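Local coordinates for protein glucanase (Clostridium thermocellum, PDB 5GXX) that probably hydrolyses beta-1,4-glucosidic bonds within cellulose chains, as a family 9 endoglucanase of the cellulosome that carries a cellulose-binding domain, at residues N469-P474 with I540-Q545; A117-W122 with H362-H367. The protein carries 1 engineered substitution. All coordinates share one frame; numbering follows the deposited sequence.

Overall arrangement
The two contacts lie where the family 9 catalytic domain meets the cellulose-binding domain, with their centres about 13 Å apart. Interaction 2 (117-122 with 362-367) belongs to the catalytic domain. Its His119 side chain is about 3 Å, nearest atoms, from a bound Tris molecule, which may mark a substrate pocket. Interaction 1 (469-474 with 540-545) joins two loops of the cellulose-binding module and is centred about 17 Å from the centre of the chain, against about 9 Å for interaction 2. The two meet directly: Trp121 NE1 lies 2.8 Å from Ile543 O, a probable hydrogen bond that ties the domains together.

Interaction 1: N469-P474 with I540-Q545; sequences NRSSWP and ICPIGQ
Asn469 and Pro542 carry most of this contact, and Ile540 adds the next largest share. Asn469 stands at the end of a strand, and its side chain reaches into the loop 540-545. CG lies anti to the backbone N (chi1 -180°), which carries the amide across to the other segment. Asn469 ND2 gives a hydrogen bond to Ile540 O at 3.0 Å. The N-H points well at the oxygen (157°). The acceptor lies near the plane of the Asn469 amide, while the donor is tilted from the carbonyl plane of Ile540. ND2 also bonds to the carbonyl of Arg476, so two acceptors grip this nitrogen.

The other end of the amide turns back on its own segment. Asn469 OD1 accepts from Ser471 N at 2.9 Å, which makes an Asx turn. Bonds at both ends should fix the rotation of the amide.

Pro542 is the centre of an inverse gamma turn, and Ile543 N bonds to Cys541 O across it. The turn presents the proline ring to Asn469. Pro542 CD sits 3.5 Å from Asn469 CG and 3.4 Å from Asn469 O. Pro542 CB is also close to that carbonyl oxygen. Ile540 fills the other part of the contact with its CG2 branch, 3.8 Å from Asn469 CB. The rest of the Ile540 side chain leads away.

The contact is buried and joins two loops of the cellulose-binding domain. The segment 469-474 follows strand 460-469 and leads to strand 481-488. The segment 540-545 follows strand 527-534 and runs on to strand 549-557. Phe447 of strand 447-456 touches Asn469 and Ser471, while Cys541 and Ile543 pack on Lys130 of helix 128-131 in the catalytic domain.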
ATOM      1  N   ASN A 469      16.512  -8.142 -12.231  1.00 14.24           N
ATOM      2  CA  ASN A 469      17.280  -7.502 -13.305  1.00 14.29           C
ATOM      3  C   ASN A 469      17.984  -6.261 -12.775  1.00 13.47           C
ATOM      4  O   ASN A 469      17.392  -5.177 -12.703  1.00 13.76           O
ATOM      5  CB  ASN A 469      16.370  -7.118 -14.478  1.00 14.30           C
ATOM      6  CG  ASN A 469      17.125  -6.448 -15.628  1.00 14.52           C
ATOM      7  OD1 ASN A 469      18.318  -6.158 -15.519  1.00 14.63           O
ATOM      8  ND2 ASN A 469      16.420  -6.163 -16.718  1.00 13.71           N
ATOM      9  N   ARG A 470      19.251  -6.450 -12.422  1.00 13.80           N
ATOM     10  CA  ARG A 470      20.135  -5.356 -12.018  1.00 13.60           C
ATOM     11  C   ARG A 470      21.238  -5.206 -13.060  1.00 14.49           C
ATOM     12  O   ARG A 470      22.406  -4.935 -12.741  1.00 15.05           O
ATOM     13  CB  ARG A 470      20.700  -5.568 -10.618  1.00 13.89           C
ATOM     14  CG  ARG A 470      19.653  -5.930  -9.562  1.00 14.17           C
ATOM     15  CD  ARG A 470      20.291  -5.935  -8.187  1.00 15.72           C
ATOM     16  NE  ARG A 470      19.387  -6.567  -7.227  1.00 16.04           N
ATOM     17  CZ  ARG A 470      19.648  -6.766  -5.937  1.00 17.79           C
ATOM     18  NH1 ARG A 470      20.779  -6.335  -5.389  1.00 17.39           N
ATOM     19  NH2 ARG A 470      18.737  -7.375  -5.183  1.00 18.05           N
ATOM     20  N   SER A 471      20.865  -5.392 -14.319  1.00 13.95           N
ATOM     21  CA  SER A 471      21.844  -5.279 -15.414  1.00 13.68           C
ATOM     22  C   SER A 471      22.504  -3.908 -15.510  1.00 14.39           C
ATOM     23  O   SER A 471      21.919  -2.904 -15.116  1.00 14.71           O
ATOM     24  CB  SER A 471      21.218  -5.667 -16.757  1.00 15.00           C
ATOM     25  OG  SER A 471      20.120  -4.826 -17.090  1.00 14.36           O
ATOM     26  N   SER A 472      23.723  -3.885 -16.034  1.00 13.60           N
ATOM     27  CA  SER A 472      24.508  -2.648 -16.099  1.00 14.07           C
ATOM     28  C   SER A 472      25.617  -2.684 -17.154  1.00 14.70           C
ATOM     29  O   SER A 472      26.194  -1.629 -17.430  1.00 16.03           O
ATOM     30  CB  SER A 472      25.081  -2.285 -14.724  1.00 15.35           C
ATOM     31  OG  SER A 472      25.140  -0.879 -14.555  1.00 13.97           O
ATOM     32  N   TRP A 473      25.911  -3.846 -17.751  1.00 15.48           N
ATOM     33  CA  TRP A 473      27.000  -3.940 -18.739  1.00 15.01           C
ATOM     34  C   TRP A 473      26.530  -4.446 -20.103  1.00 16.05           C
ATOM     35  O   TRP A 473      26.929  -5.532 -20.529  1.00 17.42           O
ATOM     36  CB  TRP A 473      28.129  -4.848 -18.228  1.00 16.52           C
ATOM     37  CG  TRP A 473      28.922  -4.248 -17.135  1.00 15.91           C
ATOM     38  CD1 TRP A 473      30.057  -3.505 -17.262  1.00 18.19           C
ATOM     39  CD2 TRP A 473      28.653  -4.343 -15.734  1.00 16.47           C
ATOM     40  NE1 TRP A 473      30.517  -3.133 -16.023  1.00 19.23           N
ATOM     41  CE2 TRP A 473      29.672  -3.631 -15.064  1.00 15.85           C
ATOM     42  CE3 TRP A 473      27.645  -4.963 -14.982  1.00 16.87           C
ATOM     43  CZ2 TRP A 473      29.709  -3.512 -13.678  1.00 17.42           C
ATOM     44  CZ3 TRP A 473      27.688  -4.856 -13.600  1.00 18.35           C
ATOM     45  CH2 TRP A 473      28.720  -4.134 -12.962  1.00 16.66           C
ATOM     46  N   PRO A 474      25.666  -3.686 -20.797  1.00 15.19           N
ATOM     47  CA  PRO A 474      24.982  -2.471 -20.370  1.00 15.22           C
ATOM     48  C   PRO A 474      23.643  -2.822 -19.727  1.00 15.35           C
ATOM     49  O   PRO A 474      23.146  -3.948 -19.883  1.00 16.45           O
ATOM     50  CB  PRO A 474      24.716  -1.757 -21.695  1.00 15.19           C
ATOM     51  CG  PRO A 474      24.479  -2.898 -22.684  1.00 14.25           C
ATOM     52  CD  PRO A 474      25.330  -4.044 -22.187  1.00 15.77           C
ATOM     53  N   ILE A 540      10.621  -6.803 -15.905  1.00 14.64           N
ATOM     54  CA  ILE A 540      11.585  -6.876 -14.817  1.00 15.12           C
ATOM     55  C   ILE A 540      12.754  -6.039 -15.316  1.00 15.38           C
ATOM     56  O   ILE A 540      13.475  -6.450 -16.218  1.00 15.65           O
ATOM     57  CB  ILE A 540      12.018  -8.330 -14.499  1.00 14.86           C
ATOM     58  CG1 ILE A 540      10.794  -9.234 -14.290  1.00 13.39           C
ATOM     59  CG2 ILE A 540      12.936  -8.342 -13.262  1.00 15.95           C
ATOM     60  CD1 ILE A 540      11.180 -10.700 -14.155  1.00 16.40           C
ATOM     61  N   CYS A 541      12.917  -4.846 -14.750  1.00 15.57           N
ATOM     62  CA  CYS A 541      13.917  -3.908 -15.258  1.00 15.23           C
ATOM     63  C   CYS A 541      14.384  -2.959 -14.162  1.00 14.38           C
ATOM     64  O   CYS A 541      13.647  -2.678 -13.207  1.00 14.86           O
ATOM     65  CB  CYS A 541      13.348  -3.108 -16.432  1.00 14.18           C
ATOM     66  SG  CYS A 541      11.748  -2.342 -16.129  1.00 18.58           S
ATOM     67  N   PRO A 542      15.635  -2.481 -14.276  1.00 14.80           N
ATOM     68  CA  PRO A 542      16.203  -1.715 -13.178  1.00 15.22           C
ATOM     69  C   PRO A 542      15.759  -0.244 -13.155  1.00 15.74           C
ATOM     70  O   PRO A 542      16.592   0.660 -13.252  1.00 16.53           O
ATOM     71  CB  PRO A 542      17.710  -1.862 -13.439  1.00 14.98           C
ATOM     72  CG  PRO A 542      17.815  -2.014 -14.937  1.00 14.18           C
ATOM     73  CD  PRO A 542      16.696  -2.990 -15.173  1.00 14.14           C
ATOM     74  N   ILE A 543      14.464   0.005 -12.973  1.00 15.08           N
ATOM     75  CA  ILE A 543      13.915   1.359 -13.100  1.00 15.58           C
ATOM     76  C   ILE A 543      13.294   1.939 -11.836  1.00 15.33           C
ATOM     77  O   ILE A 543      12.797   3.082 -11.839  1.00 16.25           O
ATOM     78  CB  ILE A 543      12.895   1.502 -14.255  1.00 14.55           C
ATOM     79  CG1 ILE A 543      11.571   0.784 -13.945  1.00 16.26           C
ATOM     80  CG2 ILE A 543      13.483   1.062 -15.602  1.00 15.03           C
ATOM     81  CD1 ILE A 543      10.472   1.105 -14.932  1.00 19.21           C
ATOM     82  N   GLY A 544      13.310   1.131 -10.778  1.00 14.87           N
ATOM     83  CA  GLY A 544      12.746   1.534  -9.491  1.00 15.26           C
ATOM     84  C   GLY A 544      12.518   0.353  -8.572  1.00 16.04           C
ATOM     85  O   GLY A 544      12.795  -0.808  -8.908  1.00 15.01           O
ATOM     86  N   GLN A 545      11.996   0.681  -7.391  1.00 17.53           N
ATOM     87  CA  GLN A 545      11.828  -0.259  -6.302  1.00 19.56           C
ATOM     88  C   GLN A 545      10.918  -1.439  -6.642  1.00 19.69           C
ATOM     89  O   GLN A 545      11.220  -2.567  -6.263  1.00 20.17           O
ATOM     90  CB  GLN A 545      11.277   0.506  -5.095  1.00 19.48           C
ATOM     91  CG  GLN A 545      11.138  -0.327  -3.838  1.00 24.75           C
ATOM     92  CD  GLN A 545      12.482  -0.766  -3.290  1.00 28.77           C
ATOM     93  OE1 GLN A 545      13.442   0.004  -3.274  1.00 34.19           O
ATOM     94  NE2 GLN A 545      12.548  -2.006  -2.821  1.00 30.20           N
TER

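Interaction 2: A117-W122 with H362-H367; sequences ADHKWW and HHRTAH
Trp122 meets His362, Arg364 and His367 at the centre of this contact, and with the two histidines it forms an aromatic cluster. The site belongs to the glycosyl hydrolase family 9 catalytic domain. It joins the end of helix 115-120 to the short helix 364-367.

Arg364 lies over one face of the indole. Its CG sits above the six-membered ring, 3.4 Å from the centroid and 14° off the normal, a CH-pi contact. The chain runs extended from CG to NE, which keeps the guanidinium over the CE3-CZ3 side of the ring. CE3 of Trp122 lies over one face of that group, and the two planes are 38° apart.

The edge of the guanidinium does the polar work. Arg364 NE bonds to Trp121 O at 2.8 Å, in the carbonyl plane and on a lone pair. Arg364 NH2 bonds to His119 O at 3.0 Å with a more bent N-H (136°). Arg364 NH1 takes the carbonyl of Gly52, so three backbone oxygens hold the group.

The far rim of the indole, at CZ3 and CH2, points into the face of His362. This is a T-shaped (edge-to-face) pair, with Trp122 CZ3 3.4 Å from His362 NE2. His362 ND1 is held by the carbonyl of Ile402.

His119 lies beside a bound Tris, and its NE2 bonds to Asp53. His363 is the N-cap of helix 364-367, where its ND1 accepts from Ala366 N at 3.0 Å.

The pyrrole side of the indole faces His367, whose NE2 bonds to the carbonyl of Pro377. The rings meet rim to rim. Trp122 NE1 donates to His367 ND1 at 2.9 Å, and the acceptor lies near the plane of the indole.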
ATOM      1  N   ALA A 117      10.655  15.933 -16.118  1.00 16.85           N
ATOM      2  CA  ALA A 117      10.364  14.502 -16.158  1.00 16.65           C
ATOM      3  C   ALA A 117      11.636  13.655 -16.162  1.00 16.43           C
ATOM      4  O   ALA A 117      11.746  12.693 -15.401  1.00 16.65           O
ATOM      5  CB  ALA A 117       9.490  14.164 -17.372  1.00 17.92           C
ATOM      6  N   ASP A 118      12.596  14.028 -17.005  1.00 14.69           N
ATOM      7  CA  ASP A 118      13.866  13.299 -17.087  1.00 14.76           C
ATOM      8  C   ASP A 118      14.612  13.293 -15.742  1.00 14.38           C
ATOM      9  O   ASP A 118      15.066  12.248 -15.264  1.00 15.38           O
ATOM     10  CB  ASP A 118      14.707  13.895 -18.227  1.00 14.82           C
ATOM     11  CG  ASP A 118      15.923  13.050 -18.577  1.00 16.29           C
ATOM     12  OD1 ASP A 118      16.945  13.167 -17.851  1.00 13.84           O
ATOM     13  OD2 ASP A 118      15.827  12.279 -19.557  1.00 15.72           O
ATOM     14  N   HIS A 119      14.747  14.464 -15.131  1.00 14.83           N
ATOM     15  CA  HIS A 119      15.561  14.626 -13.934  1.00 14.92           C
ATOM     16  C   HIS A 119      14.949  14.003 -12.695  1.00 15.80           C
ATOM     17  O   HIS A 119      15.663  13.658 -11.754  1.00 16.14           O
ATOM     18  CB  HIS A 119      15.855  16.114 -13.723  1.00 14.84           C
ATOM     19  CG  HIS A 119      16.758  16.674 -14.775  1.00 14.80           C
ATOM     20  ND1 HIS A 119      17.234  17.964 -14.734  1.00 17.54           N
ATOM     21  CD2 HIS A 119      17.282  16.107 -15.887  1.00 15.33           C
ATOM     22  CE1 HIS A 119      18.008  18.175 -15.785  1.00 17.48           C
ATOM     23  NE2 HIS A 119      18.063  17.062 -16.493  1.00 17.25           N
ATOM     24  N   LYS A 120      13.636  13.794 -12.714  1.00 15.65           N
ATOM     25  CA  LYS A 120      12.983  13.216 -11.542  1.00 17.58           C
ATOM     26  C   LYS A 120      13.347  11.744 -11.333  1.00 17.49           C
ATOM     27  O   LYS A 120      13.221  11.213 -10.227  1.00 18.95           O
ATOM     28  CB  LYS A 120      11.475  13.389 -11.696  1.00 19.76           C
ATOM     29  CG  LYS A 120      10.693  13.291 -10.413  1.00 24.93           C
ATOM     30  CD  LYS A 120       9.221  13.581 -10.711  1.00 29.89           C
ATOM     31  CE  LYS A 120       8.292  12.916  -9.705  1.00 34.60           C
ATOM     32  NZ  LYS A 120       8.765  13.093  -8.299  1.00 37.38           N
ATOM     33  N   TRP A 121      13.841  11.095 -12.387  1.00 16.08           N
ATOM     34  CA  TRP A 121      14.117   9.661 -12.365  1.00 15.58           C
ATOM     35  C   TRP A 121      15.623   9.431 -12.450  1.00 15.38           C
ATOM     36  O   TRP A 121      16.313  10.117 -13.209  1.00 15.71           O
ATOM     37  CB  TRP A 121      13.410   8.977 -13.539  1.00 15.31           C
ATOM     38  CG  TRP A 121      13.672   7.500 -13.674  1.00 15.88           C
ATOM     39  CD1 TRP A 121      13.110   6.493 -12.944  1.00 15.45           C
ATOM     40  CD2 TRP A 121      14.560   6.876 -14.607  1.00 15.35           C
ATOM     41  NE1 TRP A 121      13.588   5.273 -13.372  1.00 16.48           N
ATOM     42  CE2 TRP A 121      14.484   5.480 -14.389  1.00 16.48           C
ATOM     43  CE3 TRP A 121      15.417   7.362 -15.606  1.00 17.09           C
ATOM     44  CZ2 TRP A 121      15.223   4.559 -15.136  1.00 15.26           C
ATOM     45  CZ3 TRP A 121      16.148   6.446 -16.347  1.00 15.97           C
ATOM     46  CH2 TRP A 121      16.042   5.060 -16.111  1.00 15.92           C
ATOM     47  N   TRP A 122      16.097   8.450 -11.690  1.00 14.83           N
ATOM     48  CA  TRP A 122      17.517   8.109 -11.584  1.00 14.83           C
ATOM     49  C   TRP A 122      17.675   6.663 -12.066  1.00 14.32           C
ATOM     50  O   TRP A 122      17.203   5.730 -11.421  1.00 16.18           O
ATOM     51  CB  TRP A 122      18.031   8.274 -10.142  1.00 14.08           C
ATOM     52  CG  TRP A 122      19.541   8.312 -10.087  1.00 13.46           C
ATOM     53  CD1 TRP A 122      20.384   7.253  -9.904  1.00 14.56           C
ATOM     54  CD2 TRP A 122      20.376   9.459 -10.284  1.00 12.10           C
ATOM     55  NE1 TRP A 122      21.698   7.676  -9.934  1.00 14.76           N
ATOM     56  CE2 TRP A 122      21.719   9.027 -10.177  1.00 12.51           C
ATOM     57  CE3 TRP A 122      20.124  10.817 -10.526  1.00 12.85           C
ATOM     58  CZ2 TRP A 122      22.801   9.908 -10.297  1.00 12.55           C
ATOM     59  CZ3 TRP A 122      21.200  11.685 -10.649  1.00 15.28           C
ATOM     60  CH2 TRP A 122      22.515  11.224 -10.569  1.00 15.20           C
ATOM     61  N   HIS A 362      27.873  12.996 -10.744  1.00 11.84           N
ATOM     62  CA  HIS A 362      26.406  13.027 -10.767  1.00 11.49           C
ATOM     63  C   HIS A 362      25.931  12.549 -12.135  1.00 12.39           C
ATOM     64  O   HIS A 362      25.524  13.333 -12.992  1.00 12.43           O
ATOM     65  CB  HIS A 362      25.925  14.454 -10.442  1.00 12.50           C
ATOM     66  CG  HIS A 362      24.466  14.549 -10.105  1.00 13.27           C
ATOM     67  ND1 HIS A 362      23.953  14.248  -8.860  1.00 15.44           N
ATOM     68  CD2 HIS A 362      23.415  14.934 -10.865  1.00 17.36           C
ATOM     69  CE1 HIS A 362      22.647  14.457  -8.867  1.00 16.02           C
ATOM     70  NE2 HIS A 362      22.296  14.863 -10.073  1.00 15.97           N
ATOM     71  N   HIS A 363      26.022  11.242 -12.361  1.00 10.21           N
ATOM     72  CA  HIS A 363      25.813  10.689 -13.701  1.00 11.06           C
ATOM     73  C   HIS A 363      25.098   9.352 -13.548  1.00 11.70           C
ATOM     74  O   HIS A 363      25.624   8.396 -12.959  1.00 12.00           O
ATOM     75  CB  HIS A 363      27.158  10.525 -14.432  1.00 10.98           C
ATOM     76  CG  HIS A 363      27.021  10.212 -15.887  1.00  9.87           C
ATOM     77  ND1 HIS A 363      26.662   8.956 -16.344  1.00 10.16           N
ATOM     78  CD2 HIS A 363      27.203  10.978 -16.986  1.00 11.64           C
ATOM     79  CE1 HIS A 363      26.619   8.973 -17.663  1.00 10.95           C
ATOM     80  NE2 HIS A 363      26.953  10.184 -18.077  1.00 10.24           N
ATOM     81  N   ARG A 364      23.872   9.303 -14.061  1.00 10.80           N
ATOM     82  CA  ARG A 364      22.980   8.165 -13.835  1.00 11.14           C
ATOM     83  C   ARG A 364      23.486   6.845 -14.407  1.00 11.68           C
ATOM     84  O   ARG A 364      23.512   5.817 -13.725  1.00 12.90           O
ATOM     85  CB  ARG A 364      21.622   8.491 -14.463  1.00 11.52           C
ATOM     86  CG  ARG A 364      20.783   9.413 -13.587  1.00 14.12           C
ATOM     87  CD  ARG A 364      19.708  10.081 -14.421  1.00 11.48           C
ATOM     88  NE  ARG A 364      18.877  11.055 -13.704  1.00 13.21           N
ATOM     89  CZ  ARG A 364      19.217  12.326 -13.511  1.00 13.19           C
ATOM     90  NH1 ARG A 364      20.377  12.798 -13.955  1.00 12.88           N
ATOM     91  NH2 ARG A 364      18.405  13.138 -12.835  1.00 14.10           N
ATOM     92  N   THR A 365      23.905   6.892 -15.664  1.00 11.87           N
ATOM     93  CA  THR A 365      24.248   5.651 -16.335  1.00 12.24           C
ATOM     94  C   THR A 365      25.610   5.147 -15.892  1.00 11.38           C
ATOM     95  O   THR A 365      25.793   3.929 -15.790  1.00 11.99           O
ATOM     96  CB  THR A 365      24.105   5.787 -17.858  1.00 11.74           C
ATOM     97  OG1 THR A 365      22.744   6.127 -18.158  1.00 12.27           O
ATOM     98  CG2 THR A 365      24.407   4.468 -18.573  1.00 12.27           C
ATOM     99  N   ALA A 366      26.519   6.051 -15.526  1.00 11.18           N
ATOM    100  CA  ALA A 366      27.799   5.585 -14.982  1.00 12.85           C
ATOM    101  C   ALA A 366      27.636   4.967 -13.597  1.00 11.49           C
ATOM    102  O   ALA A 366      28.394   4.078 -13.199  1.00 13.04           O
ATOM    103  CB  ALA A 366      28.816   6.715 -14.930  1.00 11.45           C
ATOM    104  N   HIS A 367      26.642   5.440 -12.850  1.00 12.11           N
ATOM    105  CA  HIS A 367      26.337   4.937 -11.520  1.00 13.14           C
ATOM    106  C   HIS A 367      25.843   3.491 -11.571  1.00 12.61           C
ATOM    107  O   HIS A 367      26.395   2.629 -10.878  1.00 14.77           O
ATOM    108  CB  HIS A 367      25.319   5.869 -10.860  1.00 14.12           C
ATOM    109  CG  HIS A 367      24.878   5.436  -9.497  1.00 12.00           C
ATOM    110  ND1 HIS A 367      23.608   5.685  -9.019  1.00 12.86           N
ATOM    111  CD2 HIS A 367      25.527   4.764  -8.515  1.00 11.18           C
ATOM    112  CE1 HIS A 367      23.498   5.192  -7.797  1.00 12.48           C
ATOM    113  NE2 HIS A 367      24.648   4.629  -7.469  1.00 13.70           N
TER